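Local coordinates for protein dihydroorotase (Saccharomyces cerevisiae S288C, PDB 6L0A) that catalyses the reversible, zinc-dependent interconversion of N-carbamoyl-L-aspartate and (S)-dihydroorotate in de novo pyrimidine biosynthesis, at residues T10-M22 and F253-Q265. Numbering follows the deposited sequence.
Sequences TCDMHVHVREGAM and FFFGSDSAPHPVQ. With ZN (zinc ion), chain K; LMR ((2S)-2-hydroxybutanedioic acid), chain M.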
loop_
_atom_site.group_PDB
_atom_site.type_symbol
_atom_site.label_atom_id
_atom_site.label_comp_id
_atom_site.label_asym_id
_atom_site.label_seq_id
_atom_site.Cartn_x
_atom_site.Cartn_y
_atom_site.Cartn_z
ATOM N N THR C 10 -33.346 5.080 -2.414
ATOM C CA THR C 10 -31.966 4.944 -1.970
ATOM C C THR C 10 -31.118 6.108 -2.477
ATOM O O THR C 10 -31.340 6.626 -3.574
ATOM C CB THR C 10 -31.387 3.637 -2.499
ATOM O OG1 THR C 10 -31.693 3.533 -3.891
ATOM C CG2 THR C 10 -31.992 2.442 -1.770
ATOM N N CYS C 11 -30.106 6.488 -1.690
ATOM C CA CYS C 11 -29.199 7.545 -2.121
ATOM C C CYS C 11 -27.744 7.121 -1.941
ATOM O O CYS C 11 -27.371 6.498 -0.942
ATOM C CB CYS C 11 -29.431 8.852 -1.370
ATOM S SG CYS C 11 -29.568 8.736 0.399
ATOM N N ASP C 12 -26.932 7.489 -2.921
ATOM C CA ASP C 12 -25.475 7.379 -2.855
ATOM C C ASP C 12 -24.956 8.809 -2.920
ATOM O O ASP C 12 -25.009 9.458 -3.972
ATOM C CB ASP C 12 -24.944 6.512 -3.996
ATOM C CG ASP C 12 -23.431 6.468 -4.045
ATOM O OD1 ASP C 12 -22.772 7.114 -3.199
ATOM O OD2 ASP C 12 -22.912 5.780 -4.943
ATOM N N MET C 13 -24.484 9.316 -1.792
ATOM C CA MET C 13 -24.145 10.729 -1.722
ATOM C C MET C 13 -22.686 11.012 -2.085
ATOM O O MET C 13 -22.127 12.028 -1.644
ATOM C CB MET C 13 -24.502 11.267 -0.338
ATOM C CG MET C 13 -26.041 11.288 -0.097
ATOM S SD MET C 13 -27.010 11.900 -1.510
ATOM C CE MET C 13 -28.565 12.289 -0.677
ATOM N N HIS C 14 -22.069 10.181 -2.930
ATOM C CA HIS C 14 -20.685 10.438 -3.355
ATOM C C HIS C 14 -20.385 9.597 -4.604
ATOM O O HIS C 14 -19.887 8.480 -4.491
ATOM C CB HIS C 14 -19.716 10.119 -2.230
ATOM C CG HIS C 14 -18.355 10.716 -2.418
ATOM N ND1 HIS C 14 -17.688 11.379 -1.412
ATOM C CD2 HIS C 14 -17.539 10.757 -3.500
ATOM C CE1 HIS C 14 -16.517 11.797 -1.862
ATOM N NE2 HIS C 14 -16.399 11.428 -3.125
ATOM N N VAL C 15 -20.659 10.162 -5.784
ATOM C CA VAL C 15 -20.614 9.421 -7.048
ATOM C C VAL C 15 -19.698 10.134 -8.033
ATOM O O VAL C 15 -19.787 11.355 -8.196
ATOM C CB VAL C 15 -22.024 9.258 -7.660
ATOM C CG1 VAL C 15 -21.942 8.702 -9.074
ATOM C CG2 VAL C 15 -22.877 8.339 -6.793
ATOM N N HIS C 16 -18.836 9.367 -8.713
ATOM C CA HIS C 16 -18.081 9.843 -9.867
ATOM C C HIS C 16 -18.601 9.159 -11.126
ATOM O O HIS C 16 -18.601 7.924 -11.205
ATOM C CB HIS C 16 -16.580 9.547 -9.707
ATOM C CG HIS C 16 -15.934 10.262 -8.558
ATOM N ND1 HIS C 16 -15.398 11.528 -8.672
ATOM C CD2 HIS C 16 -15.745 9.886 -7.270
ATOM C CE1 HIS C 16 -14.912 11.902 -7.499
ATOM N NE2 HIS C 16 -15.110 10.924 -6.630
ATOM N N VAL C 17 -19.018 9.947 -12.123
ATOM C CA VAL C 17 -19.425 9.391 -13.412
ATOM C C VAL C 17 -18.590 9.910 -14.571
ATOM O O VAL C 17 -18.855 9.538 -15.718
ATOM C CB VAL C 17 -20.925 9.619 -13.706
ATOM C CG1 VAL C 17 -21.804 8.817 -12.740
ATOM C CG2 VAL C 17 -21.256 11.101 -13.675
ATOM N N ARG C 18 -17.590 10.753 -14.316
ATOM C CA ARG C 18 -16.609 11.151 -15.344
ATOM C C ARG C 18 -17.336 11.860 -16.499
ATOM O O ARG C 18 -18.358 12.533 -16.295
ATOM C CB ARG C 18 -15.779 9.943 -15.786
ATOM C CG ARG C 18 -15.283 9.033 -14.667
ATOM C CD ARG C 18 -14.306 9.751 -13.756
ATOM N NE ARG C 18 -13.596 8.782 -12.920
ATOM C CZ ARG C 18 -12.988 9.084 -11.778
ATOM N NH1 ARG C 18 -12.992 10.337 -11.321
ATOM N NH2 ARG C 18 -12.382 8.124 -11.089
ATOM N N GLU C 19 -16.796 11.728 -17.719
ATOM C CA GLU C 19 -17.343 12.371 -18.911
ATOM C C GLU C 19 -17.236 11.407 -20.092
ATOM O O GLU C 19 -16.750 10.279 -19.959
ATOM C CB GLU C 19 -16.624 13.694 -19.200
ATOM C CG GLU C 19 -16.976 14.828 -18.234
ATOM C CD GLU C 19 -16.555 16.199 -18.747
ATOM O OE1 GLU C 19 -15.392 16.607 -18.503
ATOM O OE2 GLU C 19 -17.389 16.872 -19.395
ATOM N N GLY C 20 -17.724 11.845 -21.257
ATOM C CA GLY C 20 -17.537 11.076 -22.486
ATOM C C GLY C 20 -18.027 9.642 -22.405
ATOM O O GLY C 20 -19.062 9.337 -21.802
ATOM N N ALA C 21 -17.263 8.738 -23.025
ATOM C CA ALA C 21 -17.678 7.339 -23.105
ATOM C C ALA C 21 -17.754 6.690 -21.732
ATOM O O ALA C 21 -18.636 5.859 -21.481
ATOM C CB ALA C 21 -16.720 6.547 -24.003
ATOM N N MET C 22 -16.826 7.030 -20.832
ATOM C CA MET C 22 -16.889 6.467 -19.490
ATOM C C MET C 22 -18.207 6.837 -18.821
ATOM O O MET C 22 -18.844 5.993 -18.182
ATOM C CB MET C 22 -15.700 6.951 -18.656
ATOM C CG MET C 22 -15.699 6.414 -17.228
ATOM S SD MET C 22 -15.495 4.629 -17.185
ATOM C CE MET C 22 -13.689 4.491 -17.228
ATOM N N PHE C 253 -24.057 9.056 10.074
ATOM C CA PHE C 253 -23.313 8.206 9.146
ATOM C C PHE C 253 -24.275 7.739 8.064
ATOM O O PHE C 253 -25.363 7.246 8.379
ATOM C CB PHE C 253 -22.686 6.986 9.850
ATOM C CG PHE C 253 -21.717 7.333 10.950
ATOM C CD1 PHE C 253 -20.532 7.989 10.670
ATOM C CD2 PHE C 253 -21.984 6.976 12.268
ATOM C CE1 PHE C 253 -19.642 8.310 11.682
ATOM C CE2 PHE C 253 -21.088 7.286 13.280
ATOM C CZ PHE C 253 -19.920 7.952 12.987
ATOM N N PHE C 254 -23.901 7.906 6.797
ATOM C CA PHE C 254 -24.717 7.349 5.728
ATOM C C PHE C 254 -23.838 7.050 4.522
ATOM O O PHE C 254 -22.642 7.343 4.512
ATOM C CB PHE C 254 -25.910 8.265 5.367
ATOM C CG PHE C 254 -25.559 9.712 5.124
ATOM C CD1 PHE C 254 -25.691 10.651 6.135
ATOM C CD2 PHE C 254 -25.160 10.144 3.863
ATOM C CE1 PHE C 254 -25.407 11.995 5.906
ATOM C CE2 PHE C 254 -24.874 11.484 3.630
ATOM C CZ PHE C 254 -24.999 12.408 4.655
ATOM N N PHE C 255 -24.453 6.437 3.513
ATOM C CA PHE C 255 -23.731 5.821 2.405
ATOM C C PHE C 255 -23.286 6.855 1.384
ATOM O O PHE C 255 -24.103 7.626 0.870
ATOM C CB PHE C 255 -24.625 4.791 1.718
ATOM C CG PHE C 255 -23.999 4.110 0.532
ATOM C CD1 PHE C 255 -22.758 3.505 0.632
ATOM C CD2 PHE C 255 -24.684 4.043 -0.681
ATOM C CE1 PHE C 255 -22.207 2.854 -0.461
ATOM C CE2 PHE C 255 -24.143 3.388 -1.773
ATOM C CZ PHE C 255 -22.897 2.787 -1.658
ATOM N N GLY C 256 -21.992 6.847 1.072
ATOM C CA GLY C 256 -21.486 7.524 -0.112
ATOM C C GLY C 256 -20.448 6.608 -0.719
ATOM O O GLY C 256 -19.442 6.321 -0.067
ATOM N N SER C 257 -20.681 6.109 -1.929
ATOM C CA SER C 257 -19.840 5.022 -2.427
ATOM C C SER C 257 -18.425 5.487 -2.730
ATOM O O SER C 257 -17.472 4.706 -2.607
ATOM C CB SER C 257 -20.453 4.414 -3.688
ATOM O OG SER C 257 -20.442 5.337 -4.762
ATOM N N ASP C 258 -18.272 6.737 -3.151
ATOM C CA ASP C 258 -17.057 7.177 -3.830
ATOM C C ASP C 258 -16.684 6.199 -4.936
ATOM O O ASP C 258 -15.512 5.885 -5.146
ATOM C CB ASP C 258 -15.890 7.359 -2.852
ATOM C CG ASP C 258 -14.755 8.160 -3.461
ATOM O OD1 ASP C 258 -15.018 8.844 -4.469
ATOM O OD2 ASP C 258 -13.598 8.075 -2.978
ATOM N N SER C 259 -17.694 5.676 -5.635
ATOM C CA SER C 259 -17.387 4.856 -6.801
ATOM C C SER C 259 -16.622 5.701 -7.815
ATOM O O SER C 259 -17.083 6.777 -8.215
ATOM C CB SER C 259 -18.665 4.283 -7.412
ATOM O OG SER C 259 -18.355 3.566 -8.595
ATOM N N ALA C 260 -15.442 5.220 -8.212
ATOM C CA ALA C 260 -14.472 5.998 -8.976
ATOM C C ALA C 260 -14.019 5.162 -10.161
ATOM O O ALA C 260 -13.067 4.380 -10.052
ATOM C CB ALA C 260 -13.279 6.396 -8.110
ATOM N N PRO C 261 -14.673 5.309 -11.316
ATOM C CA PRO C 261 -14.339 4.463 -12.474
ATOM C C PRO C 261 -12.991 4.837 -13.081
ATOM O O PRO C 261 -12.723 6.005 -13.369
ATOM C CB PRO C 261 -15.488 4.731 -13.458
ATOM C CG PRO C 261 -16.523 5.513 -12.688
ATOM C CD PRO C 261 -15.808 6.207 -11.582
ATOM N N HIS C 262 -12.151 3.824 -13.296
ATOM C CA HIS C 262 -10.927 3.983 -14.058
ATOM C C HIS C 262 -10.806 2.856 -15.074
ATOM O O HIS C 262 -11.110 1.699 -14.756
ATOM C CB HIS C 262 -9.692 3.966 -13.145
ATOM C CG HIS C 262 -9.609 5.146 -12.237
ATOM N ND1 HIS C 262 -9.234 6.393 -12.679
ATOM C CD2 HIS C 262 -9.862 5.272 -10.914
ATOM C CE1 HIS C 262 -9.256 7.243 -11.666
ATOM N NE2 HIS C 262 -9.645 6.588 -10.588
ATOM N N PRO C 263 -10.379 3.163 -16.294
ATOM C CA PRO C 263 -10.064 2.089 -17.237
ATOM C C PRO C 263 -8.911 1.264 -16.692
ATOM O O PRO C 263 -8.018 1.780 -16.017
ATOM C CB PRO C 263 -9.678 2.836 -18.514
ATOM C CG PRO C 263 -9.215 4.171 -18.050
ATOM C CD PRO C 263 -9.977 4.483 -16.791
ATOM N N VAL C 264 -8.950 -0.033 -16.992
ATOM C CA VAL C 264 -8.012 -0.979 -16.405
ATOM C C VAL C 264 -6.564 -0.576 -16.670
ATOM O O VAL C 264 -5.683 -0.818 -15.833
ATOM C CB VAL C 264 -8.329 -2.386 -16.938
ATOM C CG1 VAL C 264 -8.086 -2.454 -18.461
ATOM C CG2 VAL C 264 -7.536 -3.405 -16.190
ATOM N N GLN C 265 -6.293 0.063 -17.811
ATOM C CA GLN C 265 -4.919 0.446 -18.122
ATOM C C GLN C 265 -4.393 1.533 -17.191
ATOM O O GLN C 265 -3.175 1.710 -17.099
ATOM C CB GLN C 265 -4.794 0.900 -19.583
ATOM C CG GLN C 265 -5.520 2.196 -19.927
ATOM C CD GLN C 265 -6.937 1.943 -20.430
ATOM O OE1 GLN C 265 -7.525 0.885 -20.159
ATOM N NE2 GLN C 265 -7.493 2.914 -21.161
HETATM ZN ZN ZN K . -14.821 10.889 -4.485
HETATM C C1 LMR M . -11.218 10.185 -4.584
HETATM O O1A LMR M . -12.383 10.267 -4.110
HETATM O O1B LMR M . -10.276 10.435 -3.805
HETATM C C2 LMR M . -10.927 9.807 -6.056
HETATM O O2 LMR M . -10.190 8.616 -6.253
HETATM C C3 LMR M . -12.197 9.483 -6.769
HETATM C C4 LMR M . -11.767 9.740 -8.195
HETATM O O4A LMR M . -10.912 9.005 -8.799
HETATM O O4B LMR M . -12.310 10.734 -8.695
HETATM O O HOH W 1 -26.817 7.719 1.552
HETATM O O HOH W 2 -19.326 5.290 -10.405
#
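Arg-18 lies across Pro-261 with its guanidinium edge on the proline carbonyl: NE and NH2 both donate to Pro-261 O, the NE bond measuring 2.9 Å and falling on a lone pair in the carbonyl plane. NH1 and NH2 also donate to the two oxygens of one malate carboxylate, NH1 to O4B at 2.7 Å. NH2 sits over a face of the His-262 ring without bonding to its NE2, which is hydrogen-bonded to Ala-275 O. With an alanine here in place of Arg-18, that carboxylate would probably lose both its guanidinium bonds and Pro-261 O two donors. Deeper in, His-14 NE2, His-16 NE2 and Asp-258 OD1 bind one zinc ion, the last at 2.0 Å; malate O1A approaches it at 2.5 Å, and a further ligand from outside the segments is consistent with a Lys-98 carbamate. Asp-258 CB packs over the His-14 ring, 23° off its normal, a CH-pi contact, and Glu-179 takes the hydrogen bond from His-14 ND1. Two residues before His-14, Asp-12 receives Ser-257 N on OD1 at 2.6 Å and Ser-257 OG on the syn lone pair of OD2. His-14 N meets OD1 from the opposite face of the carboxylate, closing an Asx turn. Met-13 N to Phe-255 O (3.2 Å, 174°) ties strands 11-15 and 253-255, the zinc site sitting at their ends as in amidohydrolase TIM barrels, with helix 300-312 against Met-13, Phe-254 and Phe-255 and helix 20-32 against Val-15 and Pro-261.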